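Local atomic coordinates of uncharacterized protein (Pseudomonas phage YuA, PDB entry 3PES), a protein that is of unknown function, a small phage protein of the YuA Gp49 family in which one helix packs across a three-stranded antiparallel sheet. Residues 10-24 with 70-83. Residues are numbered along the deposited sequence; the frame is centred on the assembly and turned at random.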
# COMPACT_ATOMS: atom_id res chain seq x y z
N ASP A 10 3.06 -1.31 11.67
CA ASP A 10 3.77 -0.12 11.27
C ASP A 10 3.47 0.94 12.33
O ASP A 10 3.14 0.60 13.47
CB ASP A 10 3.37 0.33 9.85
CG ASP A 10 4.53 1.01 9.11
OD1 ASP A 10 5.10 0.38 8.18
OD2 ASP A 10 4.90 2.15 9.47
N ARG A 11 3.63 2.20 11.97
CA ARG A 11 3.38 3.32 12.87
C ARG A 11 2.71 4.41 12.08
O ARG A 11 2.92 4.51 10.87
CB ARG A 11 4.68 3.83 13.50
CG ARG A 11 5.42 2.78 14.31
CD ARG A 11 6.61 3.31 15.09
NE ARG A 11 7.16 2.27 15.95
CZ ARG A 11 6.95 2.16 17.26
NH1 ARG A 11 6.21 3.06 17.90
NH2 ARG A 11 7.49 1.16 17.93
N VAL A 12 1.90 5.22 12.77
CA VAL A 12 1.39 6.47 12.21
C VAL A 12 1.90 7.55 13.14
O VAL A 12 1.59 7.55 14.33
CB VAL A 12 -0.14 6.49 12.13
CG1 VAL A 12 -0.65 7.89 11.81
CG2 VAL A 12 -0.61 5.49 11.07
N ALA A 13 2.72 8.45 12.59
CA ALA A 13 3.38 9.48 13.37
C ALA A 13 3.94 8.91 14.69
O ALA A 13 3.77 9.47 15.77
CB ALA A 13 2.43 10.67 13.60
N GLY A 14 4.61 7.77 14.58
CA GLY A 14 5.30 7.16 15.71
C GLY A 14 4.46 6.28 16.62
O GLY A 14 5.00 5.66 17.54
N ILE A 15 3.16 6.23 16.39
CA ILE A 15 2.26 5.44 17.22
C ILE A 15 2.03 4.07 16.58
O ILE A 15 1.62 4.01 15.42
CB ILE A 15 0.91 6.16 17.42
CG1 ILE A 15 1.14 7.52 18.08
CG2 ILE A 15 -0.04 5.31 18.25
CD1 ILE A 15 -0.05 8.42 17.99
N PRO A 16 2.27 2.97 17.32
CA PRO A 16 2.12 1.63 16.74
C PRO A 16 0.70 1.36 16.24
O PRO A 16 -0.28 1.74 16.87
CB PRO A 16 2.42 0.69 17.92
CG PRO A 16 3.23 1.49 18.83
CD PRO A 16 2.81 2.91 18.69
N CYS A 17 0.61 0.69 15.09
CA CYS A 17 -0.67 0.32 14.53
C CYS A 17 -0.52 -0.87 13.63
O CYS A 17 0.58 -1.39 13.45
CB CYS A 17 -1.25 1.47 13.72
SG CYS A 17 -0.27 1.90 12.25
N LEU A 18 -1.64 -1.30 13.07
CA LEU A 18 -1.67 -2.29 12.03
C LEU A 18 -2.09 -1.60 10.75
O LEU A 18 -3.01 -0.76 10.74
CB LEU A 18 -2.67 -3.37 12.41
CG LEU A 18 -2.59 -4.78 11.89
CD1 LEU A 18 -1.25 -5.41 12.22
CD2 LEU A 18 -3.70 -5.55 12.56
N ILE A 19 -1.42 -1.93 9.66
CA ILE A 19 -1.88 -1.53 8.33
C ILE A 19 -2.55 -2.76 7.71
O ILE A 19 -1.95 -3.83 7.63
CB ILE A 19 -0.71 -1.03 7.45
CG1 ILE A 19 -0.00 0.17 8.11
CG2 ILE A 19 -1.21 -0.68 6.02
CD1 ILE A 19 -0.85 1.37 8.45
N VAL A 20 -3.79 -2.60 7.28
CA VAL A 20 -4.51 -3.68 6.63
C VAL A 20 -4.69 -3.28 5.17
O VAL A 20 -5.16 -2.17 4.85
CB VAL A 20 -5.86 -3.93 7.33
CG1 VAL A 20 -6.78 -4.82 6.51
CG2 VAL A 20 -5.60 -4.54 8.69
N VAL A 21 -4.27 -4.17 4.28
CA VAL A 21 -4.42 -3.94 2.85
C VAL A 21 -5.72 -4.58 2.39
O VAL A 21 -5.92 -5.79 2.56
CB VAL A 21 -3.22 -4.55 2.08
CG1 VAL A 21 -3.31 -4.20 0.61
CG2 VAL A 21 -1.89 -4.05 2.66
N THR A 22 -6.62 -3.76 1.83
CA THR A 22 -7.96 -4.22 1.46
C THR A 22 -8.12 -4.47 -0.04
O THR A 22 -9.04 -5.18 -0.46
CB THR A 22 -9.05 -3.25 1.91
OG1 THR A 22 -8.83 -1.98 1.30
CG2 THR A 22 -9.05 -3.07 3.44
N TYR A 23 -7.26 -3.85 -0.83
CA TYR A 23 -7.23 -4.08 -2.28
C TYR A 23 -5.80 -3.92 -2.75
O TYR A 23 -5.12 -3.00 -2.32
CB TYR A 23 -8.18 -3.12 -3.02
CG TYR A 23 -8.20 -3.45 -4.50
CD1 TYR A 23 -8.99 -4.50 -4.99
CD2 TYR A 23 -7.38 -2.78 -5.40
CE1 TYR A 23 -8.97 -4.85 -6.34
CE2 TYR A 23 -7.36 -3.12 -6.75
CZ TYR A 23 -8.14 -4.15 -7.20
OH TYR A 23 -8.11 -4.47 -8.53
N TRP A 24 -5.34 -4.81 -3.63
CA TRP A 24 -4.02 -4.64 -4.24
C TRP A 24 -4.05 -4.97 -5.72
O TRP A 24 -4.44 -6.07 -6.10
CB TRP A 24 -2.90 -5.43 -3.53
CG TRP A 24 -1.55 -5.05 -4.09
CD1 TRP A 24 -0.72 -5.82 -4.87
CD2 TRP A 24 -0.89 -3.79 -3.93
NE1 TRP A 24 0.41 -5.11 -5.19
CE2 TRP A 24 0.33 -3.85 -4.65
CE3 TRP A 24 -1.21 -2.61 -3.25
CZ2 TRP A 24 1.24 -2.78 -4.69
CZ3 TRP A 24 -0.31 -1.54 -3.29
CH2 TRP A 24 0.89 -1.63 -4.02
N GLU A 70 3.02 10.86 5.72
CA GLU A 70 2.83 9.52 6.25
C GLU A 70 2.09 8.62 5.27
O GLU A 70 2.44 7.43 5.11
CB GLU A 70 2.10 9.59 7.59
CG GLU A 70 3.03 9.93 8.76
CD GLU A 70 4.06 8.84 9.05
OE1 GLU A 70 5.14 8.87 8.42
OE2 GLU A 70 3.80 7.95 9.91
N ARG A 71 1.08 9.16 4.59
CA ARG A 71 0.35 8.37 3.62
C ARG A 71 1.28 7.91 2.50
O ARG A 71 1.17 6.79 2.03
CB ARG A 71 -0.85 9.15 3.07
CG ARG A 71 -1.96 9.40 4.10
CD ARG A 71 -3.06 10.29 3.52
NE ARG A 71 -4.02 10.73 4.53
CZ ARG A 71 -5.14 10.10 4.83
NH1 ARG A 71 -5.45 8.98 4.19
NH2 ARG A 71 -5.95 10.60 5.76
N GLU A 72 2.18 8.80 2.07
CA GLU A 72 3.11 8.47 1.00
C GLU A 72 4.10 7.38 1.45
O GLU A 72 4.37 6.42 0.72
CB GLU A 72 3.84 9.72 0.55
CG GLU A 72 4.83 9.49 -0.56
CD GLU A 72 5.51 10.76 -0.97
OE1 GLU A 72 5.41 11.77 -0.24
OE2 GLU A 72 6.16 10.75 -2.03
N ARG A 73 4.61 7.50 2.67
CA ARG A 73 5.52 6.51 3.23
C ARG A 73 4.83 5.16 3.38
O ARG A 73 5.37 4.13 2.99
CB ARG A 73 6.04 6.98 4.59
CG ARG A 73 7.06 6.02 5.21
CD ARG A 73 7.44 6.41 6.66
NE ARG A 73 6.33 6.34 7.60
CZ ARG A 73 5.82 5.22 8.11
NH1 ARG A 73 6.27 4.02 7.74
NH2 ARG A 73 4.80 5.29 8.96
N ILE A 74 3.61 5.15 3.91
CA ILE A 74 2.89 3.89 4.07
C ILE A 74 2.48 3.29 2.71
O ILE A 74 2.50 2.07 2.54
CB ILE A 74 1.71 4.04 5.05
CG1 ILE A 74 2.24 4.37 6.45
CG2 ILE A 74 0.89 2.76 5.09
CD1 ILE A 74 1.15 4.91 7.40
N ASP A 75 2.15 4.14 1.73
CA ASP A 75 1.89 3.63 0.38
C ASP A 75 3.08 2.76 -0.07
O ASP A 75 2.90 1.67 -0.63
CB ASP A 75 1.78 4.78 -0.63
CG ASP A 75 0.41 5.43 -0.66
OD1 ASP A 75 -0.54 4.93 -0.04
OD2 ASP A 75 0.29 6.47 -1.36
N GLN A 76 4.30 3.25 0.16
CA GLN A 76 5.46 2.49 -0.25
C GLN A 76 5.68 1.23 0.58
O GLN A 76 6.10 0.20 0.05
CB GLN A 76 6.71 3.37 -0.24
CG GLN A 76 7.94 2.63 -0.80
CD GLN A 76 7.82 2.42 -2.29
OE1 GLN A 76 7.55 3.36 -3.02
NE2 GLN A 76 8.04 1.18 -2.74
N ALA A 77 5.39 1.30 1.87
CA ALA A 77 5.42 0.13 2.75
C ALA A 77 4.45 -0.95 2.27
O ALA A 77 4.77 -2.15 2.30
CB ALA A 77 5.12 0.55 4.19
N VAL A 78 3.26 -0.53 1.84
CA VAL A 78 2.29 -1.46 1.28
C VAL A 78 2.80 -2.06 -0.03
O VAL A 78 2.70 -3.27 -0.23
CB VAL A 78 0.91 -0.77 1.11
CG1 VAL A 78 -0.08 -1.65 0.35
CG2 VAL A 78 0.36 -0.40 2.48
N PHE A 79 3.33 -1.24 -0.92
CA PHE A 79 3.93 -1.78 -2.14
C PHE A 79 4.99 -2.84 -1.83
O PHE A 79 4.99 -3.93 -2.40
CB PHE A 79 4.52 -0.64 -2.97
CG PHE A 79 5.11 -1.07 -4.31
CD1 PHE A 79 4.43 -0.85 -5.49
CD2 PHE A 79 6.37 -1.67 -4.37
CE1 PHE A 79 4.97 -1.25 -6.72
CE2 PHE A 79 6.91 -2.05 -5.59
CZ PHE A 79 6.22 -1.83 -6.76
N ASP A 80 5.89 -2.53 -0.90
CA ASP A 80 6.98 -3.44 -0.61
C ASP A 80 6.44 -4.74 -0.00
O ASP A 80 6.91 -5.81 -0.32
CB ASP A 80 7.98 -2.79 0.35
CG ASP A 80 8.75 -1.64 -0.28
OD1 ASP A 80 8.79 -1.49 -1.53
OD2 ASP A 80 9.35 -0.89 0.51
N ARG A 81 5.42 -4.64 0.84
CA ARG A 81 4.80 -5.84 1.42
C ARG A 81 4.13 -6.69 0.34
O ARG A 81 4.30 -7.91 0.30
CB ARG A 81 3.80 -5.43 2.52
CG ARG A 81 2.93 -6.57 3.04
CD ARG A 81 3.70 -7.78 3.55
NE ARG A 81 2.76 -8.84 3.92
CZ ARG A 81 2.21 -9.69 3.05
NH1 ARG A 81 2.47 -9.62 1.75
NH2 ARG A 81 1.36 -10.59 3.49
N MSE A 82 3.38 -6.03 -0.56
CA MSE A 82 2.58 -6.77 -1.53
C MSE A 82 3.36 -7.28 -2.72
O MSE A 82 2.94 -8.22 -3.38
CB MSE A 82 1.38 -5.94 -1.98
CG MSE A 82 0.42 -5.50 -0.85
SE MSE A 82 -0.18 -6.91 0.30
CE MSE A 82 -1.16 -7.99 -0.98
N GLU A 83 4.50 -6.65 -2.97
CA GLU A 83 5.36 -7.06 -4.08
C GLU A 83 6.55 -7.91 -3.63
O GLU A 83 7.44 -8.18 -4.42
CB GLU A 83 5.81 -5.83 -4.88
CG GLU A 83 4.64 -5.07 -5.51
CD GLU A 83 3.97 -5.81 -6.64
OE1 GLU A 83 4.68 -6.56 -7.35
OE2 GLU A 83 2.74 -5.63 -6.83
O HOH W 1 5.63 7.12 12.01
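Trp24 lies against the last turn of helix 70-82, where Met82, present as selenomethionine, lies over one face of its indole. The setting is a helix laid over a three-stranded antiparallel sheet, its axis at 66° to strand 15-24. Met82 CB makes a CH-pi contact over the five-membered ring, 3.4 Å from the centroid, and its selenium sits farther off above the indole in a Met-aromatic contact. The bend at chi2 lays SE alongside the Val21 methyls, and that at chi3 brings CE to 4.0 Å from Trp24 CB; an unbranched, flexible chain can make all these contacts. With CG anti to the backbone N (chi1 -172°), the indole reaches obliquely across the helix, so that its six-membered ring meets Val78 CG1 through CZ3, at 3.6 Å, and Phe79 through CH2 and CZ2. Tryptophan is broad enough to span three helix residues and still offers a polar N-H.

Between the ends, compact branched side chains fill the interface: Val21 and Val78 meet tip to tip, and Ile19 lies against Ile74 CG2 and Val78 CG2. Trp49 of strand 46-52 also packs on Ile74 and Val78.

At the other end, polar groups join the helix to strand 10-12 and the type I' turn of residues 12-15. Arg73 grips Asp10 OD2 end-on with NH1 (2.9 Å) and NH2, while NE and NH2 hold Glu70 side-on; a guanidinium suits the place because it offers coplanar N-H groups to two carboxylates. Glu70 OE2 also accepts a hydrogen bond from Ala13 N at 2.9 Å, from the opposite face of the carboxylate to Arg73 NH2, and a water links it to Gly14 N.

Beyond Met82, Glu83 OE2 accepts hydrogen bonds from Tyr27 N and from Trp24 NE1, the latter 2.9 Å long, almost straight (165°) and in the indole plane.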